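Local coordinates for iron-sulfur cluster assembly scaffold protein NifU (Fervidobacterium islandicum, PDB 6A6F) that probably serves as a SufU-type zinc-binding scaffold or sulfur-transfer protein in the SUF pathway of iron-sulfur cluster assembly, at residues Asn34-Asp39 / Arg120-Leu125; Asn93-Lys98 / Tyr112-Tyr117. All coordinates share one frame; numbering follows the deposited sequence.

Interaction 1 (Asn34-Asp39 / Arg120-Leu125); sequences NLSCGD and RVKCFL. With ZN (zinc ion), chain G.
Cys37, Asp39 and Cys123 bring the loop 34-39 and the helical segment 120-125 together on a zinc ion, and here the packing is tight. Zinc lies 2.4 Å from Cys37 SG, 2.0 Å from Asp39 OD2 and 2.3 Å from Cys123 SG, and Cys62 supplies the fourth ligand, the Cys3Asp set of SufU-type proteins. A second shell probably steadies two of these ligands. Arg120 NE points at Cys123 SG in the guanidinium plane, with an N-H...S angle of 165°. Asn34 ND2 donates over 3.2 Å to Asp39 OD2 on the anti side of the carboxylate, tilted about 31° out of its plane, while Asn34 OD1 sits 3.4 Å from Lys122 CB; CG anti to the backbone N (chi1 168°) carries the amide to both. With an alanine here the zinc-bound carboxylate is likely to lose this donor, and a gap would open beside Lys122. The looser, solvent-facing side is held by one weak hydrogen bond, Lys122 NZ to Ser36 OG at 3.3 Å. Gly38 and Asp39 both face Asn34 in a G1 beta bulge at the base of the turn connecting strands 28-34 and 39-48. Helix 118-135 thus meets the hairpin end, with Ile64 of helix 63-76 packed on Cys123 and Ser65 on Asp39.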
loop_
_atom_site.group_PDB
_atom_site.type_symbol
_atom_site.label_atom_id
_atom_site.label_comp_id
_atom_site.label_asym_id
_atom_site.label_seq_id
_atom_site.Cartn_x
_atom_site.Cartn_y
_atom_site.Cartn_z
ATOM N N ASN A 34 5.167 12.357 -2.344
ATOM C CA ASN A 34 6.615 12.065 -2.234
ATOM C C ASN A 34 6.921 11.356 -3.534
ATOM O O ASN A 34 6.813 10.124 -3.630
ATOM C CB ASN A 34 6.916 11.154 -1.022
ATOM C CG ASN A 34 8.345 10.591 -1.021
ATOM O OD1 ASN A 34 9.288 11.265 -1.425
ATOM N ND2 ASN A 34 8.503 9.367 -0.515
ATOM N N LEU A 35 7.237 12.142 -4.557
ATOM C CA LEU A 35 7.423 11.609 -5.917
ATOM C C LEU A 35 8.591 10.637 -6.063
ATOM O O LEU A 35 8.517 9.718 -6.906
ATOM C CB LEU A 35 7.552 12.755 -6.930
ATOM C CG LEU A 35 6.337 13.674 -6.963
ATOM C CD1 LEU A 35 6.603 14.905 -7.789
ATOM C CD2 LEU A 35 5.126 12.943 -7.535
ATOM N N SER A 36 9.649 10.784 -5.244
ATOM C CA SER A 36 10.770 9.845 -5.346
ATOM C C SER A 36 10.350 8.414 -5.077
ATOM O O SER A 36 11.055 7.524 -5.530
ATOM C CB SER A 36 11.955 10.250 -4.453
ATOM O OG SER A 36 11.645 10.245 -3.056
ATOM N N CYS A 37 9.218 8.198 -4.364
ATOM C CA CYS A 37 8.666 6.867 -4.072
ATOM C C CYS A 37 7.318 6.577 -4.768
ATOM O O CYS A 37 7.040 5.424 -5.106
ATOM C CB CYS A 37 8.523 6.628 -2.523
ATOM S SG CYS A 37 7.925 4.981 -2.024
ATOM N N GLY A 38 6.485 7.609 -4.962
ATOM C CA GLY A 38 5.133 7.449 -5.508
ATOM C C GLY A 38 4.004 7.526 -4.461
ATOM O O GLY A 38 2.866 7.096 -4.725
ATOM N N ASP A 39 4.310 8.088 -3.291
ATOM C CA ASP A 39 3.360 8.180 -2.172
ATOM C C ASP A 39 2.478 9.419 -2.317
ATOM O O ASP A 39 2.969 10.491 -2.681
ATOM C CB ASP A 39 4.106 8.254 -0.830
ATOM C CG ASP A 39 5.033 7.091 -0.623
ATOM O OD1 ASP A 39 4.641 5.963 -0.962
ATOM O OD2 ASP A 39 6.129 7.308 -0.095
ATOM N N ARG A 120 13.713 6.581 2.498
ATOM C CA ARG A 120 12.483 6.287 3.245
ATOM C C ARG A 120 12.120 7.338 4.303
ATOM O O ARG A 120 10.991 7.395 4.764
ATOM C CB ARG A 120 12.544 4.890 3.861
ATOM C CG ARG A 120 13.002 3.804 2.910
ATOM C CD ARG A 120 12.283 3.861 1.549
ATOM N NE ARG A 120 10.857 3.606 1.663
ATOM C CZ ARG A 120 10.299 2.413 1.690
ATOM N NH1 ARG A 120 8.993 2.320 1.818
ATOM N NH2 ARG A 120 11.039 1.304 1.650
ATOM N N VAL A 121 13.060 8.174 4.674
ATOM C CA VAL A 121 12.784 9.286 5.533
ATOM C C VAL A 121 11.700 10.186 4.962
ATOM O O VAL A 121 10.892 10.733 5.693
ATOM C CB VAL A 121 14.065 10.111 5.790
ATOM C CG1 VAL A 121 13.741 11.456 6.428
ATOM C CG2 VAL A 121 14.987 9.340 6.708
ATOM N N LYS A 122 11.671 10.334 3.655
ATOM C CA LYS A 122 10.631 11.105 3.002
ATOM C C LYS A 122 9.245 10.485 3.078
ATOM O O LYS A 122 8.277 11.216 3.080
ATOM C CB LYS A 122 10.975 11.309 1.528
ATOM C CG LYS A 122 11.964 12.446 1.328
ATOM C CD LYS A 122 13.376 11.960 1.055
ATOM C CE LYS A 122 13.979 12.752 -0.101
ATOM N NZ LYS A 122 13.056 12.544 -1.238
ATOM N N CYS A 123 9.182 9.152 3.078
ATOM C CA CYS A 123 7.969 8.386 3.255
ATOM C C CYS A 123 7.399 8.594 4.664
ATOM O O CYS A 123 6.242 8.908 4.810
ATOM C CB CYS A 123 8.218 6.890 2.974
ATOM S SG CYS A 123 9.085 6.575 1.392
ATOM N N PHE A 124 8.233 8.420 5.688
ATOM C CA PHE A 124 7.857 8.739 7.031
ATOM C C PHE A 124 7.350 10.172 7.218
ATOM O O PHE A 124 6.335 10.407 7.910
ATOM C CB PHE A 124 9.033 8.572 7.975
ATOM C CG PHE A 124 8.729 9.016 9.353
ATOM C CD1 PHE A 124 7.824 8.322 10.132
ATOM C CD2 PHE A 124 9.303 10.150 9.869
ATOM C CE1 PHE A 124 7.532 8.733 11.438
ATOM C CE2 PHE A 124 9.001 10.588 11.154
ATOM C CZ PHE A 124 8.110 9.876 11.943
ATOM N N LEU A 125 8.066 11.127 6.641
ATOM C CA LEU A 125 7.758 12.524 6.831
ATOM C C LEU A 125 6.609 13.064 6.011
ATOM O O LEU A 125 6.121 14.137 6.341
ATOM C CB LEU A 125 8.983 13.411 6.603
ATOM C CG LEU A 125 10.012 13.380 7.732
ATOM C CD1 LEU A 125 11.192 14.241 7.322
ATOM C CD2 LEU A 125 9.431 13.854 9.058
HETATM ZN ZN ZN G . 7.286 5.647 0.226
#

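Interaction 2 (Asn93-Lys98 / Tyr112-Tyr117); sequences NMMLGK and YDVKNY
The Tyr112 ring receives Met94 and Lys115 in different ways. Over one face lies Lys115 CD, 4.1 Å above the ring plane and displaced toward the rim. Met94 SD is at the edge, 5.4 Å from the ring centroid and 80° off the ring normal, a Met-aromatic contact. Met94 CG approaches CD1 of Tyr112 obliquely, to 3.9 Å. The Met94 chain starts with CG anti to the backbone N (chi1 -169°) and turns only at its last torsion, which brings SD and CE alongside the Tyr112 backbone.

Lys115 shapes the middle of the contact. Its CG stands between the backbone N and the carbonyl carbon (chi1 76°), and the rest of the chain is extended, running past the end of helix 81-95 to the tyrosine hydroxyl. On the way CB comes within 3.4 Å of Met95 O and CD within 3.5 Å of Met94 O. NZ then donates to Tyr112 OH at 3.0 Å, a bond within the 3-10 segment that ties lysine and ring together.

Met95 takes the other flank. Its chain folds back so that CE lies 3.7 Å from Lys115 N and also touches Val114 CB. Behind it are Val121 and Phe124 of helix 118-135, while Phe100 packs against both Met94 and Tyr112.

No hydrogen bond crosses between 93-98 and 112-117. The evidence therefore points to a buried join made by thioether and aliphatic packing, in which the Lys115-Tyr112 bond orders the two residues within their own segment and probably holds the lysine chain over the ring.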
loop_
_atom_site.group_PDB
_atom_site.type_symbol
_atom_site.label_atom_id
_atom_site.label_comp_id
_atom_site.label_asym_id
_atom_site.label_seq_id
_atom_site.Cartn_x
_atom_site.Cartn_y
_atom_site.Cartn_z
ATOM N N ASN A 93 12.833 16.165 13.873
ATOM C CA ASN A 93 14.115 16.088 14.608
ATOM C C ASN A 93 14.655 14.672 14.737
ATOM O O ASN A 93 15.854 14.442 14.577
ATOM C CB ASN A 93 14.027 16.728 16.005
ATOM C CG ASN A 93 13.982 18.249 15.946
ATOM O OD1 ASN A 93 14.104 18.843 14.874
ATOM N ND2 ASN A 93 13.774 18.882 17.090
ATOM N N MET A 94 13.783 13.727 15.050
ATOM C CA MET A 94 14.176 12.317 15.135
ATOM C C MET A 94 14.838 11.874 13.835
ATOM O O MET A 94 15.925 11.258 13.842
ATOM C CB MET A 94 12.945 11.429 15.437
ATOM C CG MET A 94 13.260 9.983 15.810
ATOM S SD MET A 94 11.857 8.940 16.235
ATOM C CE MET A 94 10.823 9.183 14.780
ATOM N N MET A 95 14.196 12.202 12.714
ATOM C CA MET A 95 14.644 11.744 11.418
ATOM C C MET A 95 15.985 12.329 11.059
ATOM O O MET A 95 16.819 11.646 10.512
ATOM C CB MET A 95 13.636 12.113 10.333
ATOM C CG MET A 95 12.445 11.173 10.277
ATOM S SD MET A 95 12.985 9.488 9.947
ATOM C CE MET A 95 12.673 8.682 11.488
ATOM N N LEU A 96 16.174 13.602 11.349
ATOM C CA LEU A 96 17.466 14.215 11.183
ATOM C C LEU A 96 18.228 13.639 12.367
ATOM O O LEU A 96 17.693 12.848 13.127
ATOM C CB LEU A 96 17.332 15.744 11.223
ATOM C CG LEU A 96 16.274 16.351 10.287
ATOM C CD1 LEU A 96 15.991 17.803 10.636
ATOM C CD2 LEU A 96 16.637 16.224 8.815
ATOM N N GLY A 97 19.469 13.987 12.566
ATOM C CA GLY A 97 20.159 13.392 13.711
ATOM C C GLY A 97 19.877 14.068 15.034
ATOM O O GLY A 97 20.510 13.742 16.036
ATOM N N LYS A 98 18.923 14.994 15.061
ATOM C CA LYS A 98 18.848 15.966 16.146
ATOM C C LYS A 98 18.138 15.443 17.379
ATOM O O LYS A 98 17.709 14.298 17.422
ATOM C CB LYS A 98 18.202 17.265 15.652
ATOM C CG LYS A 98 18.879 17.816 14.409
ATOM C CD LYS A 98 18.460 19.249 14.106
ATOM C CE LYS A 98 16.963 19.345 13.867
ATOM N NZ LYS A 98 16.498 20.662 13.348
ATOM N N TYR A 112 11.954 5.215 14.574
ATOM C CA TYR A 112 13.338 5.651 14.778
ATOM C C TYR A 112 14.268 5.079 13.719
ATOM O O TYR A 112 15.018 5.788 13.124
ATOM C CB TYR A 112 13.822 5.233 16.182
ATOM C CG TYR A 112 15.206 5.712 16.504
ATOM C CD1 TYR A 112 15.411 6.994 16.949
ATOM C CD2 TYR A 112 16.321 4.890 16.308
ATOM C CE1 TYR A 112 16.674 7.455 17.245
ATOM C CE2 TYR A 112 17.598 5.338 16.600
ATOM C CZ TYR A 112 17.758 6.612 17.073
ATOM O OH TYR A 112 18.999 7.086 17.340
ATOM N N ASP A 113 14.173 3.796 13.474
ATOM C CA ASP A 113 15.075 3.132 12.525
ATOM C C ASP A 113 15.024 3.624 11.092
ATOM O O ASP A 113 15.975 3.430 10.320
ATOM C CB ASP A 113 14.792 1.658 12.472
ATOM C CG ASP A 113 15.786 0.874 13.241
ATOM O OD1 ASP A 113 16.964 0.853 12.784
ATOM O OD2 ASP A 113 15.395 0.287 14.283
ATOM N N VAL A 114 13.931 4.252 10.729
ATOM C CA VAL A 114 13.790 4.718 9.369
ATOM C C VAL A 114 14.842 5.761 9.018
ATOM O O VAL A 114 15.215 5.914 7.840
ATOM C CB VAL A 114 12.352 5.256 9.171
ATOM C CG1 VAL A 114 12.203 5.894 7.797
ATOM C CG2 VAL A 114 11.369 4.108 9.381
ATOM N N LYS A 115 15.310 6.505 10.016
ATOM C CA LYS A 115 16.289 7.548 9.784
ATOM C C LYS A 115 17.609 7.016 9.172
ATOM O O LYS A 115 18.370 7.771 8.611
ATOM C CB LYS A 115 16.588 8.287 11.081
ATOM C CG LYS A 115 17.482 7.524 12.031
ATOM C CD LYS A 115 17.767 8.330 13.288
ATOM C CE LYS A 115 18.970 7.758 14.013
ATOM N NZ LYS A 115 19.510 8.807 14.907
ATOM N N ASN A 116 17.854 5.716 9.271
ATOM C CA ASN A 116 19.034 5.112 8.642
ATOM C C ASN A 116 18.825 4.893 7.142
ATOM O O ASN A 116 19.740 4.459 6.464
ATOM C CB ASN A 116 19.383 3.784 9.324
ATOM C CG ASN A 116 19.661 3.951 10.794
ATOM O OD1 ASN A 116 20.250 4.944 11.201
ATOM N ND2 ASN A 116 19.223 3.000 11.594
ATOM N N TYR A 117 17.628 5.197 6.628
ATOM C CA TYR A 117 17.345 5.055 5.218
ATOM C C TYR A 117 16.888 6.411 4.648
ATOM O O TYR A 117 15.683 6.727 4.639
ATOM C CB TYR A 117 16.298 3.990 4.997
ATOM C CG TYR A 117 16.631 2.638 5.536
ATOM C CD1 TYR A 117 16.966 1.598 4.699
ATOM C CD2 TYR A 117 16.534 2.370 6.905
ATOM C CE1 TYR A 117 17.236 0.314 5.194
ATOM C CE2 TYR A 117 16.799 1.115 7.420
ATOM C CZ TYR A 117 17.162 0.085 6.571
ATOM O OH TYR A 117 17.395 -1.159 7.122
#

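Overall arrangement
From the N terminus, the chain first reaches 34-39, the turn between strands 28-34 and 39-48. It then completes the antiparallel sheet and passes through helix 63-76 and then helix 81-95, the C-terminal end of which lies in 93-98. Interaction 2 closes a short loop, 14 residues at its nearest ends, when 112-117 returns to that helix end. Only then does helix 118-135 bring 120-125 back to the early turn, closing the much longer loop of interaction 1, inside which interaction 2 is nested. They lie about 14 Å apart, centre to centre, yet they touch: Phe124 CD2 lies 3.3 Å from Met95 CG. The last helix therefore ties the zinc-bearing sheet end to helix 81-95.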